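Local coordinates for protein probable glutathione S-transferase (Bordetella bronchiseptica RB50, PDB 3H1N) that probably transfers glutathione to electrophilic compounds, as a dimer of two-domain subunits with the glutathione S-transferase fold, at residues B[22-27]-B[48-53]; B[75-80]-B[88-93]; B[155-160]-B[201-206]. All blocks are in the same frame, centred on the assembly; numbering follows the deposited sequence.

Interaction 1: B[22-27]-B[48-53]; sequences YDLWYW and YRDRAR
D23 OD1 is gripped by two partners: R51 NE donates to it over 3.0 Å, completing a salt bridge, and a water gives it a second bond while accepting from R49 NE. The arginine reaches the oxygen from above the carboxylate plane, 64° out of it, and the two flat groups are turned 56° apart, so no flat two-pronged pair forms; NH1 of R51 goes to E54 instead. R49 CD rests over the centre of the R51 guanidinium. A bend at chi2 (-60°) carries this arginine's end to D23, while its CB sits 3.5 Å from the centroid of the W25 six-membered ring, almost on the normal, a CH-pi contact. Beneath these side chains runs a short parallel ladder: R49 N to Y22 O at 2.8 Å, L24 N to R49 O at 2.9 Å, R51 N to L24 O at 3.1 Å. The strands are the first two of the thioredoxin-like N-terminal domain, joined through helix 34-43 in a beta-alpha-beta crossover. That helix packs on the sheet face carrying L24 and Y48, which lie side by side, L24 CB 4.0 Å from Y48 CD1. Past D50, where the backbones spread, one water accepts from Y26 N and A52 N and lies within bonding distance of L24 O and D50 OD1; D50 OD2 pairs with R38.

Interaction 2: B[75-80]-B[88-93]; sequences PYLVAD and ANILLF
Strand 76-79 and helix segment 88-93 run at 31° to each other with their axes 8.8 Å apart, and L77 and I90 have the nearest CA atoms, at 6.7 Å. I90 makes most of the contact on the helix side toward the start of the strand, and its two branches go to different places. Its longer branch, with CG1 beside the backbone N (chi1 -64°) and the chain extended beyond, brings CD1 against the start of the strand, 3.6 Å from P75 O and 3.8 Å from Y76 CA, with the proline ring close by. The shorter branch, CG2, touches L77 twice, at 3.9 Å from CB and again from CD2, as the two side chains pass at a slant. One helical turn on, F93 covers the far end of the strand. A79 CB is 4.2 Å from F93 CE2, and D80 OD1 approaches F93 CZ at the ring edge, near the ring plane, at 3.6 Å; carboxylate and ring stand 73° apart. The peptide before P75 is cis, the cis-proline feature of thioredoxin-like folds, which in glutathione S-transferases adjoins the glutathione site. Here the helix following the 76-79/82-85 hairpin packs against the sheet. Its N89 makes hydrogen bonds to N112 and L109 of the second subunit, so the element that covers the strand also meets the dimer partner. Y76 turns away from the helix, its hydroxyl bonded to D62 and its ring meeting W25. With no hydrogen bond between the segments, strand and helix are held by van der Waals contact, and the sole charged group involved, D80, meets the rim of F93, where the slightly positive ring hydrogens would suit a carboxylate oxygen.

Interaction 3: B[155-160]-B[201-206]; sequences TRMPKF and RRMRTL
The guanidinium of R202 has L206 CD2 over the centre of one face, 3.6 Å above its plane, while P158 CG approaches obliquely, 3.7 Å from R202 NH2. Proline and arginine side chains cross at about a right angle. The proline also touches the leucine, CG to L206 CD2 at 4.2 Å, so these three side chains close one flank of the contact. The polar end of R202 is held from outside the segments: NE bonds to the carbonyl oxygen of R153, two residues before the 155-160 segment, and NH1 to A252 O, of the chain's terminal carboxylate. The other flank belongs to M157, a selenomethionine. It is extended through chi2 and bent at chi3 (61°), which sets its methyl among three side chains of the other helix: CE lies 3.6 Å from M203 SE, 3.9 Å from R202 CG and 4.1 Å from L206 CD1. M203, likewise a selenomethionine, continues inward to V192, L195 and L196 of helix 183-198. Helix segments 155-160 and 201-206 cross at -45° with axes 11.4 Å apart, a wide spacing that M157 and R202, with their long chains, help to span. The longer helix is kinked at P158, whose nitrogen has no hydrogen to offer the preceding turn. Both helices belong to the all-helical C-terminal domain of the glutathione S-transferase fold, and the contact joins the long helix 142-167 to the short helix 200-206 on the side where the chain ends. No hydrogen bond links the two segments directly. Apart from R202 NH2, methyl, selenium and methylene groups do the touching; the arginine offers CG to the M157 methyl and NH2 to the proline ring, while NE and NH1 bond to R153 and A252, consistent with a positive charge partly balanced by the C-terminus at the margin of an apolar contact.

How the interactions relate
Interactions 1 and 2 share one sheet: strands 22-25 and 76-79 are antiparallel neighbours, joined by backbone bonds W25 N to Y76 O and D23 O to V78 N, their centres 12 Å apart. Interaction 1, toward the outermost strand 48-50, is partly buried and polar, with backbone bonds, a salt bridge and waters. Interaction 2 is buried and mostly apolar, joining that sheet to a helix near the dimer partner. Interaction 3 lies across the chain's centre, about 31 Å from interaction 2 centre to centre, in the helical domain; it too is buried and has no hydrogen bond between its segments, but long, bent (seleno)methionine and arginine chains make the contacts that isoleucine and phenylalanine make there.

Interaction 1: B[22-27]-B[48-53]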
loop_
_atom_site.group_PDB
_atom_site.type_symbol
_atom_site.label_atom_id
_atom_site.label_comp_id
_atom_site.label_asym_id
_atom_site.label_seq_id
_atom_site.Cartn_x
_atom_site.Cartn_y
_atom_site.Cartn_z
ATOM N N TYR B 22 -8.893 22.476 0.682
ATOM C CA TYR B 22 -7.820 21.599 1.149
ATOM C C TYR B 22 -6.552 21.952 0.378
ATOM O O TYR B 22 -6.632 22.430 -0.764
ATOM C CB TYR B 22 -8.176 20.146 0.854
ATOM C CG TYR B 22 -9.356 19.575 1.609
ATOM C CD1 TYR B 22 -9.972 18.405 1.169
ATOM C CD2 TYR B 22 -9.854 20.190 2.763
ATOM C CE1 TYR B 22 -11.041 17.834 1.876
ATOM C CE2 TYR B 22 -10.932 19.646 3.464
ATOM C CZ TYR B 22 -11.519 18.465 3.009
ATOM O OH TYR B 22 -12.573 17.917 3.703
ATOM N N ASP B 23 -5.387 21.730 0.979
ATOM C CA ASP B 23 -4.132 21.909 0.247
ATOM C C ASP B 23 -3.543 20.560 -0.179
ATOM O O ASP B 23 -3.120 19.752 0.668
ATOM C CB ASP B 23 -3.096 22.680 1.080
ATOM C CG ASP B 23 -3.446 24.146 1.262
ATOM O OD1 ASP B 23 -4.053 24.770 0.369
ATOM O OD2 ASP B 23 -3.080 24.690 2.317
ATOM N N LEU B 24 -3.512 20.329 -1.485
ATOM C CA LEU B 24 -2.866 19.140 -2.049
ATOM C C LEU B 24 -1.427 19.478 -2.384
ATOM O O LEU B 24 -1.169 20.449 -3.100
ATOM C CB LEU B 24 -3.591 18.657 -3.312
ATOM C CG LEU B 24 -2.961 17.482 -4.078
ATOM C CD1 LEU B 24 -2.858 16.238 -3.175
ATOM C CD2 LEU B 24 -3.729 17.184 -5.391
ATOM N N TRP B 25 -0.497 18.688 -1.845
ATOM C CA TRP B 25 0.922 18.858 -2.132
ATOM C C TRP B 25 1.446 17.638 -2.903
ATOM O O TRP B 25 1.546 16.533 -2.347
ATOM C CB TRP B 25 1.718 19.033 -0.836
ATOM C CG TRP B 25 1.512 20.359 -0.167
ATOM C CD1 TRP B 25 0.619 20.646 0.822
ATOM C CD2 TRP B 25 2.201 21.588 -0.459
ATOM N NE1 TRP B 25 0.722 21.972 1.182
ATOM C CE2 TRP B 25 1.685 22.573 0.412
ATOM C CE3 TRP B 25 3.203 21.947 -1.372
ATOM C CZ2 TRP B 25 2.137 23.900 0.403
ATOM C CZ3 TRP B 25 3.664 23.270 -1.377
ATOM C CH2 TRP B 25 3.132 24.223 -0.490
ATOM N N TYR B 26 1.737 17.841 -4.190
ATOM C CA TYR B 26 2.341 16.801 -5.029
ATOM C C TYR B 26 3.201 17.414 -6.133
ATOM O O TYR B 26 2.909 18.522 -6.600
ATOM C CB TYR B 26 1.282 15.853 -5.643
ATOM C CG TYR B 26 1.945 14.675 -6.316
ATOM C CD1 TYR B 26 2.602 13.711 -5.550
ATOM C CD2 TYR B 26 1.987 14.557 -7.711
ATOM C CE1 TYR B 26 3.270 12.641 -6.143
ATOM C CE2 TYR B 26 2.659 13.478 -8.320
ATOM C CZ TYR B 26 3.296 12.531 -7.521
ATOM O OH TYR B 26 3.955 11.454 -8.069
ATOM N N TRP B 27 4.240 16.679 -6.550
ATOM C CA TRP B 27 5.152 17.101 -7.633
ATOM C C TRP B 27 4.402 17.665 -8.834
ATOM O O TRP B 27 3.390 17.104 -9.256
ATOM C CB TRP B 27 6.033 15.927 -8.098
ATOM C CG TRP B 27 6.786 15.273 -6.968
ATOM C CD1 TRP B 27 6.546 14.048 -6.425
ATOM C CD2 TRP B 27 7.888 15.832 -6.248
ATOM N NE1 TRP B 27 7.438 13.808 -5.387
ATOM C CE2 TRP B 27 8.270 14.890 -5.266
ATOM C CE3 TRP B 27 8.591 17.040 -6.335
ATOM C CZ2 TRP B 27 9.323 15.122 -4.377
ATOM C CZ3 TRP B 27 9.643 17.268 -5.449
ATOM C CH2 TRP B 27 9.994 16.306 -4.483
ATOM N N TYR B 48 -9.963 22.515 -3.518
ATOM C CA TYR B 48 -8.571 22.237 -3.162
ATOM C C TYR B 48 -7.639 23.161 -3.933
ATOM O O TYR B 48 -8.004 23.704 -4.983
ATOM C CB TYR B 48 -8.208 20.760 -3.423
ATOM C CG TYR B 48 -7.917 20.437 -4.877
ATOM C CD1 TYR B 48 -6.597 20.292 -5.338
ATOM C CD2 TYR B 48 -8.959 20.305 -5.795
ATOM C CE1 TYR B 48 -6.333 20.012 -6.694
ATOM C CE2 TYR B 48 -8.708 20.022 -7.132
ATOM C CZ TYR B 48 -7.406 19.887 -7.574
ATOM O OH TYR B 48 -7.195 19.610 -8.898
ATOM N N ARG B 49 -6.438 23.340 -3.402
ATOM C CA ARG B 49 -5.402 24.088 -4.095
ATOM C C ARG B 49 -4.250 23.140 -4.376
ATOM O O ARG B 49 -3.769 22.444 -3.464
ATOM C CB ARG B 49 -4.943 25.299 -3.273
ATOM C CG ARG B 49 -6.109 26.172 -2.794
ATOM C CD ARG B 49 -5.686 27.507 -2.206
ATOM N NE ARG B 49 -6.389 27.793 -0.945
ATOM C CZ ARG B 49 -7.384 28.673 -0.785
ATOM N NH1 ARG B 49 -7.842 29.396 -1.808
ATOM N NH2 ARG B 49 -7.929 28.830 0.420
ATOM N N ASP B 50 -3.840 23.092 -5.643
ATOM C CA ASP B 50 -2.694 22.286 -6.075
ATOM C C ASP B 50 -1.447 23.132 -5.826
ATOM O O ASP B 50 -0.904 23.773 -6.740
ATOM C CB ASP B 50 -2.836 21.916 -7.558
ATOM C CG ASP B 50 -2.183 20.578 -7.903
ATOM O OD1 ASP B 50 -1.173 20.205 -7.268
ATOM O OD2 ASP B 50 -2.683 19.911 -8.833
ATOM N N ARG B 51 -1.006 23.128 -4.568
ATOM C CA ARG B 51 -0.074 24.136 -4.067
ATOM C C ARG B 51 1.271 24.169 -4.779
ATOM O O ARG B 51 1.798 25.246 -5.064
ATOM C CB ARG B 51 0.119 23.990 -2.553
ATOM C CG ARG B 51 -1.027 24.557 -1.708
ATOM C CD ARG B 51 -1.252 26.055 -1.948
ATOM N NE ARG B 51 -2.126 26.644 -0.931
ATOM C CZ ARG B 51 -2.577 27.899 -0.932
ATOM N NH1 ARG B 51 -2.260 28.740 -1.917
ATOM N NH2 ARG B 51 -3.364 28.315 0.056
ATOM N N ALA B 52 1.802 22.996 -5.095
ATOM C CA ALA B 52 3.135 22.886 -5.691
ATOM C C ALA B 52 3.217 23.414 -7.124
ATOM O O ALA B 52 4.316 23.605 -7.661
ATOM C CB ALA B 52 3.646 21.434 -5.598
ATOM N N ARG B 53 2.061 23.669 -7.734
ATOM C CA ARG B 53 2.005 24.210 -9.089
ATOM C C ARG B 53 1.878 25.737 -9.081
ATOM O O ARG B 53 2.000 26.386 -10.125
ATOM C CB ARG B 53 0.844 23.585 -9.870
ATOM C CG ARG B 53 0.871 22.052 -9.910
ATOM C CD ARG B 53 -0.188 21.515 -10.840
ATOM N NE ARG B 53 -0.200 20.057 -10.922
ATOM C CZ ARG B 53 -0.961 19.378 -11.776
ATOM N NH1 ARG B 53 -1.770 20.030 -12.612
ATOM N NH2 ARG B 53 -0.927 18.059 -11.787
HETATM O O HOH W 1 -6.219 26.343 1.625
HETATM O O HOH W 2 0.552 20.337 -5.120
HETATM O O HOH W 3 0.810 18.883 -8.524
HETATM O O HOH W 4 1.064 16.466 -10.480
#

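Interaction 2: B[75-80]-B[88-93]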
loop_
_atom_site.group_PDB
_atom_site.type_symbol
_atom_site.label_atom_id
_atom_site.label_comp_id
_atom_site.label_asym_id
_atom_site.label_seq_id
_atom_site.Cartn_x
_atom_site.Cartn_y
_atom_site.Cartn_z
ATOM N N PRO B 75 2.272 12.168 -2.402
ATOM C CA PRO B 75 1.389 13.295 -2.076
ATOM C C PRO B 75 0.983 13.356 -0.609
ATOM O O PRO B 75 0.985 12.340 0.089
ATOM C CB PRO B 75 0.156 13.022 -2.925
ATOM C CG PRO B 75 0.096 11.492 -2.995
ATOM C CD PRO B 75 1.549 11.072 -3.084
ATOM N N TYR B 76 0.657 14.562 -0.155
ATOM C CA TYR B 76 -0.007 14.751 1.125
ATOM C C TYR B 76 -1.077 15.840 1.005
ATOM O O TYR B 76 -1.052 16.686 0.088
ATOM C CB TYR B 76 0.986 14.982 2.285
ATOM C CG TYR B 76 1.863 16.210 2.136
ATOM C CD1 TYR B 76 3.044 16.161 1.390
ATOM C CD2 TYR B 76 1.521 17.407 2.756
ATOM C CE1 TYR B 76 3.867 17.299 1.249
ATOM C CE2 TYR B 76 2.325 18.549 2.629
ATOM C CZ TYR B 76 3.498 18.486 1.867
ATOM O OH TYR B 76 4.282 19.610 1.719
ATOM N N LEU B 77 -2.064 15.743 1.858
ATOM C CA LEU B 77 -3.217 16.595 1.877
ATOM C C LEU B 77 -3.335 17.241 3.241
ATOM O O LEU B 77 -3.371 16.594 4.231
ATOM C CB LEU B 77 -4.484 15.799 1.571
ATOM C CG LEU B 77 -5.752 16.587 1.288
ATOM C CD1 LEU B 77 -5.748 17.144 -0.047
ATOM C CD2 LEU B 77 -6.981 15.873 1.565
ATOM N N VAL B 78 -3.365 18.539 3.242
ATOM C CA VAL B 78 -3.601 19.301 4.462
ATOM C C VAL B 78 -5.074 19.717 4.463
ATOM O O VAL B 78 -5.515 20.507 3.623
ATOM C CB VAL B 78 -2.655 20.517 4.582
ATOM C CG1 VAL B 78 -2.736 21.116 5.985
ATOM C CG2 VAL B 78 -1.202 20.084 4.290
ATOM N N ALA B 79 -5.825 19.132 5.393
ATOM C CA ALA B 79 -7.289 19.210 5.410
ATOM C C ALA B 79 -7.745 19.176 6.848
ATOM O O ALA B 79 -7.329 18.294 7.602
ATOM C CB ALA B 79 -7.887 18.019 4.667
ATOM N N ASP B 80 -8.585 20.136 7.234
ATOM C CA ASP B 80 -9.298 20.057 8.510
ATOM C C ASP B 80 -8.336 19.817 9.681
ATOM O O ASP B 80 -8.612 18.999 10.573
ATOM C CB ASP B 80 -10.351 18.933 8.433
ATOM C CG ASP B 80 -11.474 19.237 7.446
ATOM O OD1 ASP B 80 -11.977 18.296 6.785
ATOM O OD2 ASP B 80 -11.855 20.420 7.330
ATOM N N ALA B 88 -3.589 6.052 -0.791
ATOM C CA ALA B 88 -4.743 5.265 -0.322
ATOM C C ALA B 88 -5.369 5.820 0.973
ATOM O O ALA B 88 -6.590 5.727 1.171
ATOM C CB ALA B 88 -4.338 3.800 -0.128
ATOM N N ASN B 89 -4.518 6.343 1.858
ATOM C CA ASN B 89 -4.937 6.953 3.135
ATOM C C ASN B 89 -5.673 8.284 2.897
ATOM O O ASN B 89 -6.737 8.513 3.470
ATOM C CB ASN B 89 -3.708 7.161 4.021
ATOM C CG ASN B 89 -4.049 7.444 5.489
ATOM O OD1 ASN B 89 -4.942 6.838 6.081
ATOM N ND2 ASN B 89 -3.309 8.364 6.077
ATOM N N ILE B 90 -5.121 9.144 2.044
ATOM C CA ILE B 90 -5.801 10.386 1.660
ATOM C C ILE B 90 -7.197 10.042 1.144
ATOM O O ILE B 90 -8.187 10.616 1.594
ATOM C CB ILE B 90 -4.982 11.209 0.632
ATOM C CG1 ILE B 90 -3.648 11.668 1.263
ATOM C CG2 ILE B 90 -5.795 12.407 0.114
ATOM C CD1 ILE B 90 -2.612 12.129 0.230
ATOM N N LEU B 91 -7.275 9.052 0.257
ATOM C CA LEU B 91 -8.551 8.707 -0.380
ATOM C C LEU B 91 -9.536 8.094 0.611
ATOM O O LEU B 91 -10.720 8.408 0.555
ATOM C CB LEU B 91 -8.334 7.789 -1.587
ATOM C CG LEU B 91 -7.698 8.418 -2.831
ATOM C CD1 LEU B 91 -7.227 7.343 -3.829
ATOM C CD2 LEU B 91 -8.669 9.397 -3.491
ATOM N N LEU B 92 -9.043 7.242 1.518
ATOM C CA LEU B 92 -9.842 6.725 2.636
ATOM C C LEU B 92 -10.580 7.844 3.420
ATOM O O LEU B 92 -11.759 7.695 3.783
ATOM C CB LEU B 92 -8.961 5.914 3.605
ATOM C CG LEU B 92 -9.673 5.215 4.768
ATOM C CD1 LEU B 92 -10.495 4.027 4.284
ATOM C CD2 LEU B 92 -8.660 4.788 5.868
ATOM N N PHE B 93 -9.876 8.938 3.699
ATOM C CA PHE B 93 -10.477 10.083 4.375
ATOM C C PHE B 93 -11.589 10.689 3.520
ATOM O O PHE B 93 -12.685 10.954 4.019
ATOM C CB PHE B 93 -9.424 11.149 4.749
ATOM C CG PHE B 93 -10.026 12.472 5.124
ATOM C CD1 PHE B 93 -10.734 12.614 6.323
ATOM C CD2 PHE B 93 -9.938 13.557 4.257
ATOM C CE1 PHE B 93 -11.326 13.838 6.668
ATOM C CE2 PHE B 93 -10.539 14.800 4.583
ATOM C CZ PHE B 93 -11.224 14.935 5.790
#

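Interaction 3: B[155-160]-B[201-206]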
loop_
_atom_site.group_PDB
_atom_site.type_symbol
_atom_site.label_atom_id
_atom_site.label_comp_id
_atom_site.label_asym_id
_atom_site.label_seq_id
_atom_site.Cartn_x
_atom_site.Cartn_y
_atom_site.Cartn_z
ATOM N N THR B 155 2.722 -11.918 -17.028
ATOM C CA THR B 155 1.978 -12.458 -15.897
ATOM C C THR B 155 1.223 -11.421 -15.065
ATOM O O THR B 155 0.097 -11.671 -14.644
ATOM C CB THR B 155 2.868 -13.321 -14.970
ATOM O OG1 THR B 155 3.736 -12.474 -14.218
ATOM C CG2 THR B 155 3.702 -14.309 -15.765
ATOM N N ARG B 156 1.830 -10.262 -14.828
ATOM C CA ARG B 156 1.296 -9.306 -13.838
ATOM C C ARG B 156 0.097 -8.532 -14.352
ATOM O O ARG B 156 -0.963 -8.512 -13.718
ATOM C CB ARG B 156 2.393 -8.339 -13.366
ATOM C CG ARG B 156 3.612 -9.034 -12.756
ATOM C CD ARG B 156 3.241 -9.944 -11.583
ATOM N NE ARG B 156 2.788 -9.185 -10.415
ATOM C CZ ARG B 156 2.140 -9.714 -9.379
ATOM N NH1 ARG B 156 1.820 -11.004 -9.375
ATOM N NH2 ARG B 156 1.756 -8.939 -8.376
HETATM N N MSE B 157 0.263 -7.910 -15.514
HETATM C CA MSE B 157 -0.815 -7.135 -16.126
HETATM C C MSE B 157 -2.109 -7.955 -16.287
HETATM O O MSE B 157 -3.175 -7.502 -15.857
HETATM C CB MSE B 157 -0.374 -6.506 -17.460
HETATM C CG MSE B 157 0.514 -5.279 -17.276
HETATM SE SE MSE B 157 1.202 -4.542 -18.944
HETATM C CE MSE B 157 -0.461 -4.106 -19.815
ATOM N N PRO B 158 -2.025 -9.166 -16.874
ATOM C CA PRO B 158 -3.280 -9.934 -16.950
ATOM C C PRO B 158 -3.836 -10.370 -15.582
ATOM O O PRO B 158 -5.056 -10.463 -15.427
ATOM C CB PRO B 158 -2.924 -11.166 -17.795
ATOM C CG PRO B 158 -1.594 -10.951 -18.337
ATOM C CD PRO B 158 -0.966 -9.726 -17.734
ATOM N N LYS B 159 -2.976 -10.637 -14.607
ATOM C CA LYS B 159 -3.478 -11.034 -13.293
ATOM C C LYS B 159 -4.304 -9.919 -12.617
ATOM O O LYS B 159 -5.415 -10.161 -12.142
ATOM C CB LYS B 159 -2.361 -11.497 -12.354
ATOM C CG LYS B 159 -2.903 -11.954 -11.018
ATOM C CD LYS B 159 -1.812 -12.522 -10.126
ATOM C CE LYS B 159 -2.413 -13.231 -8.919
ATOM N NZ LYS B 159 -1.339 -13.903 -8.150
ATOM N N PHE B 160 -3.734 -8.723 -12.546
ATOM C CA PHE B 160 -4.451 -7.552 -12.041
ATOM C C PHE B 160 -5.712 -7.249 -12.845
ATOM O O PHE B 160 -6.754 -6.986 -12.264
ATOM C CB PHE B 160 -3.546 -6.331 -12.064
ATOM C CG PHE B 160 -2.547 -6.296 -10.946
ATOM C CD1 PHE B 160 -2.959 -6.010 -9.641
ATOM C CD2 PHE B 160 -1.201 -6.508 -11.198
ATOM C CE1 PHE B 160 -2.056 -5.932 -8.612
ATOM C CE2 PHE B 160 -0.266 -6.458 -10.150
ATOM C CZ PHE B 160 -0.693 -6.176 -8.859
ATOM N N ARG B 201 0.902 -1.756 -27.145
ATOM C CA ARG B 201 0.913 -3.035 -27.862
ATOM C C ARG B 201 0.361 -4.174 -27.011
ATOM O O ARG B 201 -0.480 -4.934 -27.484
ATOM C CB ARG B 201 2.307 -3.380 -28.417
ATOM C CG ARG B 201 2.721 -2.506 -29.608
ATOM C CD ARG B 201 4.136 -2.812 -30.110
ATOM N NE ARG B 201 4.300 -4.218 -30.488
ATOM C CZ ARG B 201 5.364 -4.960 -30.180
ATOM N NH1 ARG B 201 6.372 -4.434 -29.491
ATOM N NH2 ARG B 201 5.421 -6.232 -30.562
ATOM N N ARG B 202 0.810 -4.287 -25.759
ATOM C CA ARG B 202 0.273 -5.321 -24.867
ATOM C C ARG B 202 -1.219 -5.123 -24.575
ATOM O O ARG B 202 -1.979 -6.096 -24.488
ATOM C CB ARG B 202 1.075 -5.437 -23.565
ATOM C CG ARG B 202 0.609 -6.572 -22.612
ATOM C CD ARG B 202 0.731 -7.962 -23.265
ATOM N NE ARG B 202 0.555 -9.048 -22.296
ATOM C CZ ARG B 202 0.219 -10.301 -22.609
ATOM N NH1 ARG B 202 -0.022 -10.648 -23.871
ATOM N NH2 ARG B 202 0.103 -11.214 -21.652
HETATM N N MSE B 203 -1.644 -3.864 -24.464
HETATM C CA MSE B 203 -3.052 -3.568 -24.190
HETATM C C MSE B 203 -3.907 -3.927 -25.405
HETATM O O MSE B 203 -5.046 -4.381 -25.259
HETATM C CB MSE B 203 -3.253 -2.097 -23.769
HETATM C CG MSE B 203 -2.714 -1.775 -22.364
HETATM SE SE MSE B 203 -3.605 -2.741 -20.919
HETATM C CE MSE B 203 -5.103 -1.505 -20.677
ATOM N N ARG B 204 -3.349 -3.738 -26.600
ATOM C CA ARG B 204 -4.013 -4.187 -27.820
ATOM C C ARG B 204 -4.360 -5.686 -27.758
ATOM O O ARG B 204 -5.449 -6.083 -28.185
ATOM C CB ARG B 204 -3.174 -3.855 -29.048
ATOM C CG ARG B 204 -3.913 -3.956 -30.348
ATOM C CD ARG B 204 -3.464 -2.839 -31.295
ATOM N NE ARG B 204 -2.020 -2.872 -31.552
ATOM C CZ ARG B 204 -1.157 -1.895 -31.261
ATOM N NH1 ARG B 204 -1.561 -0.757 -30.696
ATOM N NH2 ARG B 204 0.125 -2.056 -31.558
ATOM N N THR B 205 -3.456 -6.496 -27.207
ATOM C CA THR B 205 -3.703 -7.934 -27.014
ATOM C C THR B 205 -4.767 -8.199 -25.934
ATOM O O THR B 205 -5.644 -9.058 -26.101
ATOM C CB THR B 205 -2.405 -8.684 -26.629
ATOM O OG1 THR B 205 -1.431 -8.526 -27.672
ATOM C CG2 THR B 205 -2.674 -10.192 -26.395
ATOM N N LEU B 206 -4.695 -7.440 -24.844
ATOM C CA LEU B 206 -5.401 -7.799 -23.630
ATOM C C LEU B 206 -6.822 -7.268 -23.497
ATOM O O LEU B 206 -7.666 -7.916 -22.873
ATOM C CB LEU B 206 -4.587 -7.375 -22.397
ATOM C CG LEU B 206 -3.216 -7.990 -22.094
ATOM C CD1 LEU B 206 -2.707 -7.371 -20.814
ATOM C CD2 LEU B 206 -3.259 -9.525 -21.966
#